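Local coordinates for acyl-coenzyme A oxidase acox-1.1 (Caenorhabditis elegans, PDB 5K3I), which catalyses desaturation, the first step of peroxisomal beta-oxidation, as an FAD-dependent oxidase that turns saturated acyl-CoA into (2E)-enoyl-CoA and passes electrons to oxygen, giving hydrogen peroxide, at residues A[304-309]-A[400-405]; A[347-352]-A[568-573]. The protein carries 1 engineered substitution. All coordinates share one frame; numbering follows the deposited sequence.

Contact 1: residues A[304-309]-A[400-405]; sequences IMLSYA and EGIEQA. With ATP (adenosine-5'-triphosphate), chain N.
In the C-alpha1 helical domain of the acyl-CoA oxidase, Leu306 and Ala309 of helix 292-319 pack against Gly401, Ile402 and Ala405 of helix 380-407. The two segments run almost parallel, their N-to-C directions 14° apart and their axes 9.0 Å apart at closest approach, and they are joined by a buried seam in which the side chains are apolar. Ile402 is at its centre. With CG1 beside the backbone N (chi1 -68°) and CG2 beside the carbonyl carbon, its branches form a fork that straddles the methyl of Ala309, CB of Ala309 lying 4.1 Å from both CG1 and CG2 of Ile402. CG1 also lies alongside the backbone of helix 292-319, 4.1 Å from CA of Leu306. One turn on, two small residues face each other: CB of Ala309 and CB of Ala405 are 4.0 Å apart, and the Ala405 methyl rests on the Ala309 carbonyl, 3.5 Å from its O. At the other end Leu306 swings its CG anti to the backbone N (chi1 176°), which carries CD1 across to the backbone of the neighbouring helix. There it lies 4.0 Å from C of Gly401 and 3.9 Å from N of Ile402; Gly401, with no side chain, is where this methyl meets the main chain. Gln404, on the same helix, turns to the ATP ribose instead of to this seam and belongs to the nucleotide site. Met305 has its side chain about 5 Å from that of Tyr433, assigned by similarity to the substrate site. Around the pair, helix 338-370 receives Leu306 on Ala351, Ile402 reaches Tyr424 and Ala427 of helix 420-428, and Ala405 packs further along helix 292-319 on Leu310 and Ala313.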
loop_
_atom_site.group_PDB
_atom_site.type_symbol
_atom_site.label_atom_id
_atom_site.label_comp_id
_atom_site.label_asym_id
_atom_site.label_seq_id
_atom_site.Cartn_x
_atom_site.Cartn_y
_atom_site.Cartn_z
ATOM N N ILE A 304 -2.019 -16.539 3.777
ATOM C CA ILE A 304 -1.253 -16.608 5.018
ATOM C C ILE A 304 -0.753 -15.226 5.428
ATOM O O ILE A 304 -0.896 -14.818 6.585
ATOM C CB ILE A 304 -0.103 -17.620 4.878
ATOM C CG1 ILE A 304 -0.622 -19.033 5.155
ATOM C CG2 ILE A 304 1.041 -17.268 5.821
ATOM C CD1 ILE A 304 0.242 -20.121 4.570
ATOM N N MET A 305 -0.152 -14.487 4.487
ATOM C CA MET A 305 0.329 -13.136 4.792
ATOM C C MET A 305 -0.807 -12.198 5.185
ATOM O O MET A 305 -0.639 -11.343 6.063
ATOM C CB MET A 305 1.118 -12.567 3.620
ATOM C CG MET A 305 2.490 -13.184 3.526
ATOM S SD MET A 305 3.565 -12.468 2.288
ATOM C CE MET A 305 2.997 -13.320 0.820
ATOM N N LEU A 306 -1.970 -12.337 4.549
ATOM C CA LEU A 306 -3.145 -11.601 5.005
ATOM C C LEU A 306 -3.503 -11.991 6.435
ATOM O O LEU A 306 -3.816 -11.134 7.267
ATOM C CB LEU A 306 -4.320 -11.840 4.055
ATOM C CG LEU A 306 -5.664 -11.202 4.437
ATOM C CD1 LEU A 306 -5.524 -9.693 4.571
ATOM C CD2 LEU A 306 -6.746 -11.525 3.418
ATOM N N SER A 307 -3.461 -13.293 6.739
ATOM C CA SER A 307 -3.774 -13.758 8.089
ATOM C C SER A 307 -2.731 -13.311 9.116
ATOM O O SER A 307 -3.079 -13.073 10.278
ATOM C CB SER A 307 -3.916 -15.272 8.110
ATOM O OG SER A 307 -4.570 -15.673 9.308
ATOM N N TYR A 308 -1.452 -13.216 8.732
ATOM C CA TYR A 308 -0.467 -12.617 9.634
ATOM C C TYR A 308 -0.938 -11.235 10.072
ATOM O O TYR A 308 -1.075 -10.948 11.266
ATOM C CB TYR A 308 0.913 -12.467 8.972
ATOM C CG TYR A 308 1.779 -13.686 8.703
ATOM C CD1 TYR A 308 1.671 -14.854 9.443
ATOM C CD2 TYR A 308 2.789 -13.613 7.754
ATOM C CE1 TYR A 308 2.514 -15.951 9.179
ATOM C CE2 TYR A 308 3.625 -14.682 7.496
ATOM C CZ TYR A 308 3.493 -15.847 8.199
ATOM O OH TYR A 308 4.349 -16.894 7.911
ATOM N N ALA A 309 -1.179 -10.363 9.091
ATOM C CA ALA A 309 -1.584 -8.983 9.348
ATOM C C ALA A 309 -2.870 -8.895 10.173
ATOM O O ALA A 309 -3.002 -8.014 11.036
ATOM C CB ALA A 309 -1.746 -8.242 8.021
ATOM N N GLU A 400 -5.099 -4.532 -0.121
ATOM C CA GLU A 400 -6.110 -3.682 0.494
ATOM C C GLU A 400 -6.304 -4.062 1.955
ATOM O O GLU A 400 -6.382 -3.196 2.833
ATOM C CB GLU A 400 -7.399 -3.802 -0.326
ATOM C CG GLU A 400 -8.586 -2.906 0.027
ATOM C CD GLU A 400 -9.862 -3.411 -0.618
ATOM O OE1 GLU A 400 -9.759 -3.896 -1.775
ATOM O OE2 GLU A 400 -10.954 -3.317 0.002
ATOM N N GLY A 401 -6.384 -5.365 2.226
ATOM C CA GLY A 401 -6.659 -5.829 3.576
ATOM C C GLY A 401 -5.479 -5.683 4.522
ATOM O O GLY A 401 -5.650 -5.282 5.676
ATOM N N ILE A 402 -4.277 -6.046 4.067
ATOM C CA ILE A 402 -3.078 -5.842 4.883
ATOM C C ILE A 402 -2.971 -4.390 5.333
ATOM O O ILE A 402 -2.645 -4.105 6.488
ATOM C CB ILE A 402 -1.811 -6.303 4.136
ATOM C CG1 ILE A 402 -1.814 -7.824 3.968
ATOM C CG2 ILE A 402 -0.552 -5.877 4.892
ATOM C CD1 ILE A 402 -0.779 -8.320 2.983
ATOM N N GLU A 403 -3.215 -3.445 4.422
ATOM C CA GLU A 403 -3.063 -2.038 4.784
ATOM C C GLU A 403 -4.171 -1.547 5.714
ATOM O O GLU A 403 -3.914 -0.676 6.554
ATOM C CB GLU A 403 -2.961 -1.168 3.534
ATOM C CG GLU A 403 -1.557 -1.212 2.940
ATOM C CD GLU A 403 -0.568 -0.328 3.678
ATOM O OE1 GLU A 403 -0.303 0.800 3.202
ATOM O OE2 GLU A 403 -0.060 -0.771 4.735
ATOM N N GLN A 404 -5.342 -2.169 5.640
ATOM C CA GLN A 404 -6.433 -1.834 6.541
ATOM C C GLN A 404 -6.067 -2.345 7.943
ATOM O O GLN A 404 -6.379 -1.704 8.946
ATOM C CB GLN A 404 -7.741 -2.470 6.068
ATOM C CG GLN A 404 -8.220 -1.969 4.715
ATOM C CD GLN A 404 -8.417 -0.466 4.688
ATOM O OE1 GLN A 404 -8.240 0.176 3.652
ATOM N NE2 GLN A 404 -8.785 0.104 5.829
ATOM N N ALA A 405 -5.400 -3.499 7.997
ATOM C CA ALA A 405 -4.967 -4.100 9.251
ATOM C C ALA A 405 -3.902 -3.242 9.923
ATOM O O ALA A 405 -3.961 -2.996 11.134
ATOM C CB ALA A 405 -4.463 -5.521 8.998
HETATM P PG ATP N . -18.282 3.250 -0.557
HETATM O O1G ATP N . -19.388 4.099 0.021
HETATM O O2G ATP N . -17.905 3.600 -1.975
HETATM O O3G ATP N . -18.437 1.772 -0.298
HETATM P PB ATP N . -15.632 2.800 0.247
HETATM O O1B ATP N . -15.906 1.529 -0.521
HETATM O O2B ATP N . -14.506 3.704 -0.184
HETATM O O3B ATP N . -16.986 3.668 0.302
HETATM P PA ATP N . -16.355 1.371 2.554
HETATM O O1A ATP N . -17.104 0.569 1.519
HETATM O O2A ATP N . -17.115 2.114 3.625
HETATM O O3A ATP N . -15.397 2.419 1.795
HETATM O "O5'" ATP N . -15.291 0.401 3.273
HETATM C "C5'" ATP N . -14.315 -0.297 2.504
HETATM C "C4'" ATP N . -12.960 -0.267 3.205
HETATM O "O4'" ATP N . -12.229 0.899 2.815
HETATM C "C3'" ATP N . -13.096 -0.233 4.719
HETATM O "O3'" ATP N . -12.550 -1.426 5.288
HETATM C "C2'" ATP N . -12.300 0.969 5.184
HETATM O "O2'" ATP N . -11.342 0.577 6.172
HETATM C "C1'" ATP N . -11.592 1.496 3.947
HETATM N N9 ATP N . -11.703 2.976 3.895
HETATM C C8 ATP N . -12.784 3.677 3.507
HETATM N N7 ATP N . -12.551 5.012 3.581
HETATM C C5 ATP N . -11.293 5.179 4.028
HETATM C C6 ATP N . -10.411 6.331 4.334
HETATM N N6 ATP N . -10.841 7.605 4.173
HETATM N N1 ATP N . -9.164 6.065 4.780
HETATM C C2 ATP N . -8.723 4.804 4.944
HETATM N N3 ATP N . -9.468 3.715 4.687
HETATM C C4 ATP N . -10.738 3.834 4.234
#

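Contact 2: residues A[347-352]-A[568-573]; sequences FIARAY and HLHVNY. With ATP (adenosine-5'-triphosphate), chain N.
The carbonyl O of His568 is gripped by two donors from opposite faces of its plane: the backbone N of Asn572 at 3.2 Å and the side-chain ND2 of Asn572 at 2.6 Å. This pair of hydrogen bonds is internal to helix 557-577, which crosses helix 338-370 through Ala349, Arg350, His570 and Tyr573, the segments meeting at -108° with axes 9.0 Å apart. Closest in backbone are Ala349 and His570, whose CB atoms are 4.0 Å apart. The imidazole of His570, set by CG anti to the backbone N (chi1 -172°), takes CG of Arg350 at its edge, 4.2 Å from CE1. From there the extended Arg350 chain carries its guanidinium to Tyr573, and the two flat groups stand nearly perpendicular (88°). The ring edge of Tyr573 is directed at one guanidinium face, with CE2 4.1 Å from NH2 of Arg350. Glu574 forms a salt bridge with NE of Arg350, while Glu400 offers a long, weak ion pair. Tyr573 ends in a hydroxyl 4.4 Å from CZ of Phe347 and 3.2 Å from C5' of ATP. The contacts between the two segments are of van der Waals type; the buried charge of Arg350 is probably balanced mainly by Glu574, and OH of Tyr573 meets the nucleotide at carbon atoms of the ribose.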
loop_
_atom_site.group_PDB
_atom_site.type_symbol
_atom_site.label_atom_id
_atom_site.label_comp_id
_atom_site.label_asym_id
_atom_site.label_seq_id
_atom_site.Cartn_x
_atom_site.Cartn_y
_atom_site.Cartn_z
ATOM N N PHE A 347 -11.930 -8.961 5.873
ATOM C CA PHE A 347 -10.672 -9.518 5.403
ATOM C C PHE A 347 -10.365 -10.860 6.042
ATOM O O PHE A 347 -9.643 -11.668 5.449
ATOM C CB PHE A 347 -9.546 -8.519 5.634
ATOM C CG PHE A 347 -9.798 -7.194 4.971
ATOM C CD1 PHE A 347 -9.808 -7.094 3.588
ATOM C CD2 PHE A 347 -10.038 -6.057 5.719
ATOM C CE1 PHE A 347 -10.046 -5.885 2.975
ATOM C CE2 PHE A 347 -10.279 -4.848 5.111
ATOM C CZ PHE A 347 -10.280 -4.757 3.741
ATOM N N ILE A 348 -10.872 -11.120 7.248
ATOM C CA ILE A 348 -10.752 -12.465 7.794
ATOM C C ILE A 348 -11.519 -13.426 6.906
ATOM O O ILE A 348 -11.029 -14.507 6.556
ATOM C CB ILE A 348 -11.262 -12.530 9.247
ATOM C CG1 ILE A 348 -10.465 -11.618 10.176
ATOM C CG2 ILE A 348 -11.148 -13.958 9.770
ATOM C CD1 ILE A 348 -11.027 -11.604 11.589
ATOM N N ALA A 349 -12.728 -13.025 6.508
ATOM C CA ALA A 349 -13.491 -13.796 5.534
ATOM C C ALA A 349 -12.690 -13.999 4.256
ATOM O O ALA A 349 -12.642 -15.109 3.714
ATOM C CB ALA A 349 -14.820 -13.102 5.238
ATOM N N ARG A 350 -12.033 -12.943 3.770
ATOM C CA ARG A 350 -11.243 -13.063 2.548
ATOM C C ARG A 350 -10.076 -14.027 2.708
ATOM O O ARG A 350 -9.772 -14.776 1.772
ATOM C CB ARG A 350 -10.727 -11.690 2.099
ATOM C CG ARG A 350 -11.764 -10.865 1.365
ATOM C CD ARG A 350 -11.297 -9.455 1.044
ATOM N NE ARG A 350 -12.215 -8.798 0.118
ATOM C CZ ARG A 350 -11.969 -7.641 -0.495
ATOM N NH1 ARG A 350 -10.837 -6.993 -0.254
ATOM N NH2 ARG A 350 -12.863 -7.122 -1.332
ATOM N N ALA A 351 -9.435 -14.051 3.881
ATOM C CA ALA A 351 -8.265 -14.907 4.053
ATOM C C ALA A 351 -8.652 -16.383 4.026
ATOM O O ALA A 351 -7.960 -17.209 3.412
ATOM C CB ALA A 351 -7.552 -14.562 5.361
ATOM N N TYR A 352 -9.775 -16.726 4.658
ATOM C CA TYR A 352 -10.303 -18.083 4.559
ATOM C C TYR A 352 -10.684 -18.406 3.120
ATOM O O TYR A 352 -10.344 -19.471 2.591
ATOM C CB TYR A 352 -11.505 -18.249 5.497
ATOM C CG TYR A 352 -11.122 -18.563 6.933
ATOM C CD1 TYR A 352 -10.752 -17.559 7.815
ATOM C CD2 TYR A 352 -11.124 -19.871 7.400
ATOM C CE1 TYR A 352 -10.394 -17.849 9.125
ATOM C CE2 TYR A 352 -10.772 -20.170 8.703
ATOM C CZ TYR A 352 -10.408 -19.157 9.561
ATOM O OH TYR A 352 -10.059 -19.449 10.857
ATOM N N HIS A 568 -21.441 -15.720 5.173
ATOM C CA HIS A 568 -22.505 -14.728 5.061
ATOM C C HIS A 568 -21.948 -13.312 5.098
ATOM O O HIS A 568 -22.430 -12.429 4.379
ATOM C CB HIS A 568 -23.527 -14.926 6.171
ATOM C CG HIS A 568 -24.561 -15.957 5.850
ATOM N ND1 HIS A 568 -25.578 -15.733 4.948
ATOM C CD2 HIS A 568 -24.747 -17.211 6.328
ATOM C CE1 HIS A 568 -26.331 -16.815 4.864
ATOM N NE2 HIS A 568 -25.853 -17.724 5.695
ATOM N N LEU A 569 -20.943 -13.068 5.942
ATOM C CA LEU A 569 -20.295 -11.762 5.948
ATOM C C LEU A 569 -19.636 -11.497 4.600
ATOM O O LEU A 569 -19.775 -10.413 4.019
ATOM C CB LEU A 569 -19.265 -11.703 7.078
ATOM C CG LEU A 569 -18.407 -10.438 7.163
ATOM C CD1 LEU A 569 -19.295 -9.226 7.301
ATOM C CD2 LEU A 569 -17.377 -10.506 8.294
ATOM N N HIS A 570 -18.922 -12.501 4.089
ATOM C CA HIS A 570 -18.280 -12.419 2.785
ATOM C C HIS A 570 -19.256 -12.010 1.684
ATOM O O HIS A 570 -19.044 -11.002 1.004
ATOM C CB HIS A 570 -17.610 -13.753 2.460
ATOM C CG HIS A 570 -16.755 -13.712 1.230
ATOM N ND1 HIS A 570 -15.637 -12.911 1.123
ATOM C CD2 HIS A 570 -16.849 -14.385 0.060
ATOM C CE1 HIS A 570 -15.082 -13.092 -0.063
ATOM N NE2 HIS A 570 -15.799 -13.981 -0.728
ATOM N N VAL A 571 -20.333 -12.776 1.487
ATOM C CA VAL A 571 -21.212 -12.512 0.344
ATOM C C VAL A 571 -21.892 -11.150 0.455
ATOM O O VAL A 571 -22.156 -10.504 -0.564
ATOM C CB VAL A 571 -22.245 -13.647 0.165
ATOM C CG1 VAL A 571 -21.543 -14.967 -0.139
ATOM C CG2 VAL A 571 -23.126 -13.771 1.381
ATOM N N ASN A 572 -22.160 -10.667 1.671
ATOM C CA ASN A 572 -22.791 -9.352 1.776
ATOM C C ASN A 572 -21.803 -8.209 1.566
ATOM O O ASN A 572 -22.143 -7.213 0.918
ATOM C CB ASN A 572 -23.509 -9.194 3.120
ATOM C CG ASN A 572 -24.776 -10.033 3.209
ATOM O OD1 ASN A 572 -25.817 -9.657 2.674
ATOM N ND2 ASN A 572 -24.701 -11.146 3.922
ATOM N N TYR A 573 -20.579 -8.337 2.088
ATOM C CA TYR A 573 -19.562 -7.312 1.855
ATOM C C TYR A 573 -19.209 -7.211 0.379
ATOM O O TYR A 573 -19.166 -6.115 -0.190
ATOM C CB TYR A 573 -18.310 -7.617 2.682
ATOM C CG TYR A 573 -17.251 -6.524 2.621
ATOM C CD1 TYR A 573 -17.311 -5.419 3.457
ATOM C CD2 TYR A 573 -16.195 -6.599 1.724
ATOM C CE1 TYR A 573 -16.347 -4.421 3.404
ATOM C CE2 TYR A 573 -15.231 -5.604 1.667
ATOM C CZ TYR A 573 -15.311 -4.524 2.510
ATOM O OH TYR A 573 -14.362 -3.533 2.461
HETATM P PG ATP N . -18.282 3.250 -0.557
HETATM O O1G ATP N . -19.388 4.099 0.021
HETATM O O2G ATP N . -17.905 3.600 -1.975
HETATM O O3G ATP N . -18.437 1.772 -0.298
HETATM P PB ATP N . -15.632 2.800 0.247
HETATM O O1B ATP N . -15.906 1.529 -0.521
HETATM O O2B ATP N . -14.506 3.704 -0.184
HETATM O O3B ATP N . -16.986 3.668 0.302
HETATM P PA ATP N . -16.355 1.371 2.554
HETATM O O1A ATP N . -17.104 0.569 1.519
HETATM O O2A ATP N . -17.115 2.114 3.625
HETATM O O3A ATP N . -15.397 2.419 1.795
HETATM O "O5'" ATP N . -15.291 0.401 3.273
HETATM C "C5'" ATP N . -14.315 -0.297 2.504
HETATM C "C4'" ATP N . -12.960 -0.267 3.205
HETATM O "O4'" ATP N . -12.229 0.899 2.815
HETATM C "C3'" ATP N . -13.096 -0.233 4.719
HETATM O "O3'" ATP N . -12.550 -1.426 5.288
HETATM C "C2'" ATP N . -12.300 0.969 5.184
HETATM O "O2'" ATP N . -11.342 0.577 6.172
HETATM C "C1'" ATP N . -11.592 1.496 3.947
HETATM N N9 ATP N . -11.703 2.976 3.895
HETATM C C8 ATP N . -12.784 3.677 3.507
HETATM N N7 ATP N . -12.551 5.012 3.581
HETATM C C5 ATP N . -11.293 5.179 4.028
HETATM C C6 ATP N . -10.411 6.331 4.334
HETATM N N6 ATP N . -10.841 7.605 4.173
HETATM N N1 ATP N . -9.164 6.065 4.780
HETATM C C2 ATP N . -8.723 4.804 4.944
HETATM N N3 ATP N . -9.468 3.715 4.687
HETATM C C4 ATP N . -10.738 3.834 4.234
#

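In the fold
Phe347 joins the two contacts, whose centres are 13 Å apart. Its ring belongs to contact 2 but packs on the helix of contact 1, CD1 lying 3.4 Å from CA of Gly401 and CE2 3.6 Å from CG of Gln404, while the backbone O of Phe347 is 3.5 Å from CD2 of Leu306. Helix 338-370 thus touches both 292-319 and 380-407, its neighbours in the chain, and helix 557-577 crosses it. Both contacts border the same ATP, Gln404 from 400-405 and Tyr573 from 568-573. His342 of this chain and Tyr581 of the second subunit also hydrogen-bond to it, which places the site at the dimer interface. FAD lies about 10 Å from the Ala405 side chain.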